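Local coordinates for protein GH86A beta-porphyranase (Bacteroides plebeius, PDB 4AW7) that cleaves the sulfated red-algal polysaccharide porphyran at beta-1,4 galactosidic linkages, as a gut bacterial glycoside hydrolase of family 86, at residues S245-V250 with N298-N303; D252-Y257 with K266-S271; S95-V100 with N185-V190. One frame throughout, in Å; residues are numbered along the deposited sequence.

Interaction 1: S245-V250 with N298-N303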
# COMPACT_ATOMS: atom_id res chain seq x y z
N SER A 245 -6.16 -2.34 -10.69
CA SER A 245 -7.17 -1.28 -10.60
C SER A 245 -8.00 -1.33 -9.34
O SER A 245 -8.45 -0.29 -8.87
CB SER A 245 -8.07 -1.28 -11.83
OG SER A 245 -9.10 -2.24 -11.76
N ASN A 246 -8.25 -2.51 -8.76
CA ASN A 246 -9.08 -2.54 -7.55
C ASN A 246 -8.37 -1.86 -6.38
O ASN A 246 -8.95 -1.00 -5.74
CB ASN A 246 -9.45 -3.98 -7.18
CG ASN A 246 -10.12 -4.09 -5.86
OD1 ASN A 246 -9.47 -4.40 -4.85
ND2 ASN A 246 -11.42 -3.77 -5.81
N SER A 247 -7.11 -2.23 -6.11
CA SER A 247 -6.39 -1.58 -5.02
C SER A 247 -6.27 -0.09 -5.27
O SER A 247 -6.27 0.70 -4.32
CB SER A 247 -5.01 -2.22 -4.80
OG SER A 247 -4.15 -2.11 -5.91
N GLU A 248 -6.09 0.31 -6.53
CA GLU A 248 -6.03 1.72 -6.85
C GLU A 248 -7.30 2.46 -6.44
O GLU A 248 -7.26 3.54 -5.88
CB GLU A 248 -5.70 1.94 -8.33
CG GLU A 248 -4.34 1.37 -8.81
CD GLU A 248 -3.10 2.17 -8.48
OE1 GLU A 248 -3.18 3.24 -7.86
OE2 GLU A 248 -2.02 1.66 -8.90
N ALA A 249 -8.46 1.86 -6.74
CA ALA A 249 -9.76 2.42 -6.34
C ALA A 249 -9.95 2.40 -4.84
O ALA A 249 -10.53 3.32 -4.27
CB ALA A 249 -10.93 1.69 -7.01
N VAL A 250 -9.53 1.32 -4.18
CA VAL A 250 -9.66 1.19 -2.73
C VAL A 250 -8.95 2.37 -2.03
O VAL A 250 -9.52 3.01 -1.13
CB VAL A 250 -9.10 -0.17 -2.26
CG1 VAL A 250 -8.82 -0.16 -0.76
CG2 VAL A 250 -10.08 -1.29 -2.65
N ASN A 298 5.44 -7.50 -5.70
CA ASN A 298 5.81 -6.65 -6.82
C ASN A 298 4.63 -5.91 -7.43
O ASN A 298 4.71 -4.71 -7.72
CB ASN A 298 6.57 -7.46 -7.86
CG ASN A 298 8.04 -7.67 -7.50
OD1 ASN A 298 8.68 -6.76 -6.97
ND2 ASN A 298 8.57 -8.87 -7.79
N HIS A 299 3.51 -6.60 -7.65
CA HIS A 299 2.41 -5.90 -8.30
C HIS A 299 1.87 -4.73 -7.48
O HIS A 299 1.52 -3.67 -8.02
CB HIS A 299 1.25 -6.86 -8.60
CG HIS A 299 1.56 -7.94 -9.58
ND1 HIS A 299 2.27 -7.73 -10.74
CD2 HIS A 299 1.20 -9.24 -9.59
CE1 HIS A 299 2.33 -8.87 -11.42
NE2 HIS A 299 1.69 -9.80 -10.74
N PHE A 300 1.80 -4.89 -6.17
CA PHE A 300 1.34 -3.83 -5.29
C PHE A 300 2.40 -2.73 -5.13
O PHE A 300 2.06 -1.56 -4.99
CB PHE A 300 0.97 -4.34 -3.89
CG PHE A 300 -0.32 -5.11 -3.84
CD1 PHE A 300 -1.55 -4.53 -4.20
CD2 PHE A 300 -0.33 -6.41 -3.40
CE1 PHE A 300 -2.70 -5.25 -4.11
CE2 PHE A 300 -1.51 -7.15 -3.30
CZ PHE A 300 -2.70 -6.59 -3.68
N LEU A 301 3.67 -3.10 -5.15
CA LEU A 301 4.74 -2.17 -4.87
C LEU A 301 4.70 -0.97 -5.79
O LEU A 301 4.91 0.15 -5.35
CB LEU A 301 6.09 -2.88 -4.99
CG LEU A 301 7.35 -2.06 -4.79
CD1 LEU A 301 7.44 -1.50 -3.36
CD2 LEU A 301 8.57 -2.92 -5.10
N PHE A 302 4.45 -1.19 -7.06
CA PHE A 302 4.53 -0.08 -8.01
C PHE A 302 3.41 0.94 -7.75
O PHE A 302 3.65 2.15 -7.84
CB PHE A 302 4.45 -0.59 -9.47
CG PHE A 302 5.72 -1.24 -9.98
CD1 PHE A 302 6.16 -2.48 -9.50
CD2 PHE A 302 6.48 -0.63 -10.97
CE1 PHE A 302 7.32 -3.05 -9.96
CE2 PHE A 302 7.62 -1.21 -11.44
CZ PHE A 302 8.05 -2.44 -10.94
N ASN A 303 2.21 0.47 -7.41
CA ASN A 303 1.07 1.32 -6.97
C ASN A 303 1.56 2.17 -5.81
O ASN A 303 1.41 3.40 -5.78
CB ASN A 303 -0.10 0.34 -6.57
CG ASN A 303 -1.29 0.99 -5.87
OD1 ASN A 303 -1.25 2.15 -5.41
ND2 ASN A 303 -2.42 0.23 -5.76
O HOH W 1 -0.77 4.56 -7.36

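Interaction 2: D252-Y257 with K266-S271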
# COMPACT_ATOMS: atom_id res chain seq x y z
N ASP A 252 -7.73 5.20 -3.53
CA ASP A 252 -8.27 6.47 -3.98
C ASP A 252 -9.53 6.87 -3.21
O ASP A 252 -9.72 8.06 -2.96
CB ASP A 252 -8.60 6.44 -5.48
CG ASP A 252 -7.42 6.68 -6.39
OD1 ASP A 252 -6.25 6.59 -5.94
OD2 ASP A 252 -7.65 6.99 -7.60
N MET A 253 -10.37 5.91 -2.83
CA MET A 253 -11.59 6.31 -2.12
C MET A 253 -11.30 6.90 -0.75
O MET A 253 -11.95 7.85 -0.31
CB MET A 253 -12.57 5.17 -2.00
CG MET A 253 -13.99 5.63 -1.70
SD MET A 253 -15.19 4.28 -1.96
CE MET A 253 -16.73 5.22 -1.81
N VAL A 254 -10.34 6.28 -0.06
CA VAL A 254 -9.90 6.80 1.26
C VAL A 254 -9.40 8.24 1.11
O VAL A 254 -9.77 9.11 1.87
CB VAL A 254 -8.89 5.87 1.93
CG1 VAL A 254 -8.33 6.46 3.20
CG2 VAL A 254 -9.49 4.50 2.16
N GLU A 255 -8.53 8.46 0.12
CA GLU A 255 -8.00 9.81 -0.11
C GLU A 255 -9.11 10.79 -0.46
O GLU A 255 -9.15 11.93 0.05
CB GLU A 255 -6.96 9.78 -1.24
CG GLU A 255 -5.70 9.03 -0.92
CD GLU A 255 -4.69 8.98 -2.08
OE1 GLU A 255 -4.91 9.67 -3.11
OE2 GLU A 255 -3.61 8.31 -2.00
N ALA A 256 -9.99 10.38 -1.37
CA ALA A 256 -11.04 11.26 -1.86
C ALA A 256 -11.98 11.68 -0.74
O ALA A 256 -12.34 12.87 -0.65
CB ALA A 256 -11.81 10.56 -2.98
N TYR A 257 -12.35 10.76 0.15
CA TYR A 257 -13.22 11.14 1.27
C TYR A 257 -12.48 11.94 2.32
O TYR A 257 -13.03 12.89 2.87
CB TYR A 257 -13.92 9.93 1.85
CG TYR A 257 -14.98 10.30 2.85
CD1 TYR A 257 -16.06 11.06 2.45
CD2 TYR A 257 -14.89 9.92 4.17
CE1 TYR A 257 -17.03 11.45 3.36
CE2 TYR A 257 -15.85 10.28 5.11
CZ TYR A 257 -16.91 11.07 4.70
OH TYR A 257 -17.91 11.44 5.61
N LYS A 266 -5.12 12.54 4.29
CA LYS A 266 -4.19 12.09 5.33
C LYS A 266 -3.41 10.90 4.78
O LYS A 266 -3.90 10.14 3.93
CB LYS A 266 -4.91 11.67 6.61
CG LYS A 266 -5.68 12.81 7.25
CD LYS A 266 -6.11 12.52 8.68
CE LYS A 266 -6.83 13.69 9.36
NZ LYS A 266 -6.97 13.55 10.84
N PRO A 267 -2.19 10.71 5.29
CA PRO A 267 -1.38 9.62 4.77
C PRO A 267 -2.00 8.24 4.99
O PRO A 267 -2.74 8.01 5.94
CB PRO A 267 -0.06 9.76 5.52
CG PRO A 267 0.02 11.23 5.80
CD PRO A 267 -1.40 11.55 6.19
N LEU A 268 -1.65 7.34 4.10
CA LEU A 268 -1.99 5.94 4.16
C LEU A 268 -0.90 5.11 4.77
O LEU A 268 0.27 5.45 4.73
CB LEU A 268 -2.25 5.44 2.74
CG LEU A 268 -3.25 6.24 1.94
CD1 LEU A 268 -3.22 5.74 0.46
CD2 LEU A 268 -4.64 6.25 2.52
N ALA A 269 -1.28 3.97 5.33
CA ALA A 269 -0.32 2.96 5.77
C ALA A 269 -0.84 1.61 5.33
O ALA A 269 -2.00 1.26 5.64
CB ALA A 269 -0.14 3.01 7.28
N ILE A 270 -0.06 0.87 4.54
CA ILE A 270 -0.45 -0.45 4.08
C ILE A 270 0.24 -1.44 4.98
O ILE A 270 1.38 -1.84 4.75
CB ILE A 270 -0.17 -0.68 2.57
CG1 ILE A 270 -0.68 0.49 1.73
CG2 ILE A 270 -0.70 -2.03 2.13
CD1 ILE A 270 -2.21 0.79 1.93
N SER A 271 -0.42 -1.76 6.09
CA SER A 271 0.26 -2.48 7.16
C SER A 271 0.49 -3.96 6.88
O SER A 271 1.26 -4.60 7.59
CB SER A 271 -0.43 -2.22 8.51
OG SER A 271 -1.80 -2.48 8.42

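Interaction 3: S95-V100 with N185-V190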
# COMPACT_ATOMS: atom_id res chain seq x y z
N SER A 95 10.47 9.91 33.04
CA SER A 95 10.38 11.25 32.50
C SER A 95 11.60 11.62 31.64
O SER A 95 11.76 12.78 31.25
CB SER A 95 10.31 12.23 33.67
OG SER A 95 11.34 11.98 34.59
N GLY A 96 12.41 10.63 31.30
CA GLY A 96 13.54 10.85 30.43
C GLY A 96 13.17 10.96 28.95
O GLY A 96 12.00 11.06 28.57
N ASN A 97 14.19 10.96 28.11
CA ASN A 97 14.05 11.06 26.66
C ASN A 97 13.27 9.85 26.11
O ASN A 97 13.46 8.71 26.56
CB ASN A 97 15.44 11.13 25.99
CG ASN A 97 15.36 11.19 24.47
OD1 ASN A 97 15.02 12.23 23.90
ND2 ASN A 97 15.68 10.07 23.80
N ILE A 98 12.40 10.13 25.15
CA ILE A 98 11.71 9.07 24.41
C ILE A 98 12.31 9.01 23.01
O ILE A 98 12.25 9.96 22.24
CB ILE A 98 10.20 9.30 24.34
CG1 ILE A 98 9.61 9.41 25.74
CG2 ILE A 98 9.55 8.16 23.56
CD1 ILE A 98 8.12 9.59 25.79
N SER A 99 12.84 7.85 22.69
CA SER A 99 13.28 7.55 21.34
C SER A 99 12.20 6.78 20.60
O SER A 99 11.36 6.13 21.22
CB SER A 99 14.53 6.71 21.37
OG SER A 99 15.67 7.44 21.81
N VAL A 100 12.27 6.85 19.28
CA VAL A 100 11.27 6.26 18.40
C VAL A 100 11.89 5.19 17.52
O VAL A 100 12.86 5.46 16.79
CB VAL A 100 10.63 7.32 17.51
CG1 VAL A 100 9.63 6.68 16.58
CG2 VAL A 100 9.96 8.42 18.32
N ASN A 185 3.13 13.52 21.32
CA ASN A 185 2.57 14.22 20.18
C ASN A 185 3.71 14.62 19.24
O ASN A 185 4.70 15.24 19.66
CB ASN A 185 1.79 15.46 20.64
CG ASN A 185 0.94 16.11 19.54
OD1 ASN A 185 0.87 17.34 19.44
ND2 ASN A 185 0.31 15.31 18.70
N GLY A 186 3.58 14.24 17.97
CA GLY A 186 4.62 14.47 16.98
C GLY A 186 5.61 13.33 16.81
O GLY A 186 6.30 13.28 15.78
N LYS A 187 5.75 12.47 17.82
CA LYS A 187 6.65 11.32 17.81
C LYS A 187 5.98 10.02 17.38
O LYS A 187 6.54 9.25 16.59
CB LYS A 187 7.29 11.08 19.19
CG LYS A 187 8.38 12.04 19.44
CD LYS A 187 9.14 11.71 20.65
CE LYS A 187 10.30 12.68 20.71
NZ LYS A 187 11.02 12.46 21.91
N MET A 188 4.79 9.78 17.89
CA MET A 188 4.01 8.59 17.52
C MET A 188 2.89 8.98 16.63
O MET A 188 2.20 9.95 16.89
CB MET A 188 3.38 7.96 18.76
CG MET A 188 4.38 7.45 19.72
SD MET A 188 3.63 6.53 21.07
CE MET A 188 2.76 5.28 20.10
N LYS A 189 2.68 8.21 15.60
CA LYS A 189 1.56 8.39 14.69
C LYS A 189 0.55 7.28 14.91
O LYS A 189 0.92 6.12 15.00
CB LYS A 189 2.02 8.34 13.25
CG LYS A 189 3.04 9.37 12.87
CD LYS A 189 2.62 10.77 12.96
CE LYS A 189 3.86 11.71 13.01
NZ LYS A 189 4.87 11.32 12.01
N VAL A 190 -0.72 7.67 15.02
CA VAL A 190 -1.79 6.72 15.24
C VAL A 190 -2.53 6.48 13.92
O VAL A 190 -2.90 7.42 13.25
CB VAL A 190 -2.75 7.19 16.38
CG1 VAL A 190 -3.78 6.12 16.63
CG2 VAL A 190 -1.96 7.50 17.65

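Interaction 1: S245-V250 with N298-N303
Asn303 sets its CG trans to its own backbone N (chi1 170°), which carries the amide across to helix 245-262, while a bend in the middle of the Glu248 chain brings the carboxylate to meet it. The two flat groups arrive from opposite directions and stack, their planes 15° apart, with OE2 of Glu248 3.2 Å from CG of Asn303. This is contact between faces and not a bonded pair: OE2 of Glu248 is 3.5 Å from ND2 of Asn303 but poorly angled. OE1 of Glu248 meets OD1 of Asn303 at 3.3 Å, two acceptors together. Arg307 probably makes that closeness tolerable, since it hydrogen-bonds OD1 of Asn303 and forms a salt bridge with OE1 of Glu248; Arg508 adds a second salt bridge to OE1. A water lies between the helices, 2.8 Å from OE1 of Glu248 and 2.9 Å from the backbone O of Asn303. The ND2 of Asn303 reaches OG of Ser247 at 2.9 Å, in a bent, weak hydrogen bond; the same hydroxyl is also bonded to the carbonyl of Gly244. Beside this polar patch, CB of Ser247 lies in the plane of the Phe300 ring, 3.9 Å from CE1 at its edge. The segment axes approach to 10.5 Å and cross at -40°, so the contact is made by side chains and not by close backbones. Both helices belong to the outer layer of the (beta/alpha)8 barrel: Leu230 of strand 225-233 touches Ser247 and Phe300, whereas Met550 of strand 546-555 packs on Glu248.

Interaction 2: D252-Y257 with K266-S271
Leu268 reaches out from its strand with a forked end, and each methyl finds a different residue of helix 245-262. CD2 touches CG1 of Val254 at 3.8 Å, the two side chains sliding past one another in opposite directions. CD1 instead lies 3.6 Å from OE2 of Glu255, whose chain crosses that of Leu268 at about a right angle. No hydrogen bond joins the two segments, so the first shell consists of van der Waals contact alone: one methyl pair, and one methyl beside a carboxylate oxygen. Val254 offers CG1 because that branch stands trans to the backbone N (chi1 174°), while Glu255 runs straight beyond CG (chi2 179°) and carries its carboxylate as far as the leucine. The backbones stay apart, the closest CA atoms being those of Glu255 and Lys266 at 7.0 Å. Strand 225-233, helix 245-262 and strand 268-276 form a beta-alpha-beta crossover of the (beta/alpha)8 barrel, the two strands being parallel neighbours in its sheet. Leu268 thus faces the helix layer, and Ala269, the next residue, has its CB turned the other way, as the alternation of a strand requires. Further out, Phe226 of strand 225-233 also touches Val254, and backbone bonds from Leu268 to Asn310 and Phe312 fix the strand that presents the leucine. The buried carboxylate of Glu255 is held by both oxygens, OE1 through a hydrogen bond to the hydroxyl of Tyr477 and OE2 through a salt bridge to Arg307, an arginine that likewise pairs with Asp252 one turn earlier.

Interaction 3: S95-V100 with N185-V190
At the N-terminal ends of two strands of the parallel barrel sheet, Lys187 of the approach to strand 189-195 reaches over to Ile98 and Val100 at the start of strand 99-101. The ammonium NZ of Lys187 donates a hydrogen bond to the backbone O of Ile98 at 2.8 Å. It lies in the carbonyl plane on a lone pair, the C=O...N angle being 142°, so the bond is well directed as well as short. CE of Lys187 follows at 3.7 Å from the same O of Ile98, and NZ also comes within 4.1 Å of CB of Ile98. Such reach depends on an extended chain: beyond CG every torsion of Lys187 is close to trans, chi2 being -171°. Nearer the backbone, CB of Lys187 rests 3.9 Å from CG2 of Val100, the two side chains crossing obliquely. CG1 of Val100 meanwhile lies 4.0 Å from the carbonyl O of Lys187, so the valine touches both the root of the lysine and its main chain. Neither strand pairs with the other; strand 136-142 runs between them in the sheet, as backbone bonds from Ser99 to Glu135 and Val137, and from Lys189 to Glu139 and Phe141, demonstrate. The lysine therefore joins the second neighbours in strand order of the (beta/alpha)8 barrel. With an alanine at Lys187, the Ile98 carbonyl would probably lose its ammonium partner and CG2 of Val100 the outer methylenes, keeping only CB. Val137 of the intervening strand touches both Ile98 and Met188, and Glu139 touches Val100. The carbonyl of Gly96 is hydrogen-bonded to Arg183, on the loop that leads to Lys187.

How the interactions relate
Interactions 1 and 2 are both buried and share helix 245-262: its first turns meet helix 293-305, and its next turns meet strand 268-276, which precedes that second helix in the chain. Their centres lie 12 Å apart, and Arg307 is a common outside partner, bound by acidic side chains of the shared helix in both. Helix against helix is polar and water-linked, whereas helix against strand rests on methyl contacts. Interaction 3, its centre about 24 Å from that of interaction 2, reaches the same sheet but lies largely at the surface, where one lysine bonds a backbone carbonyl.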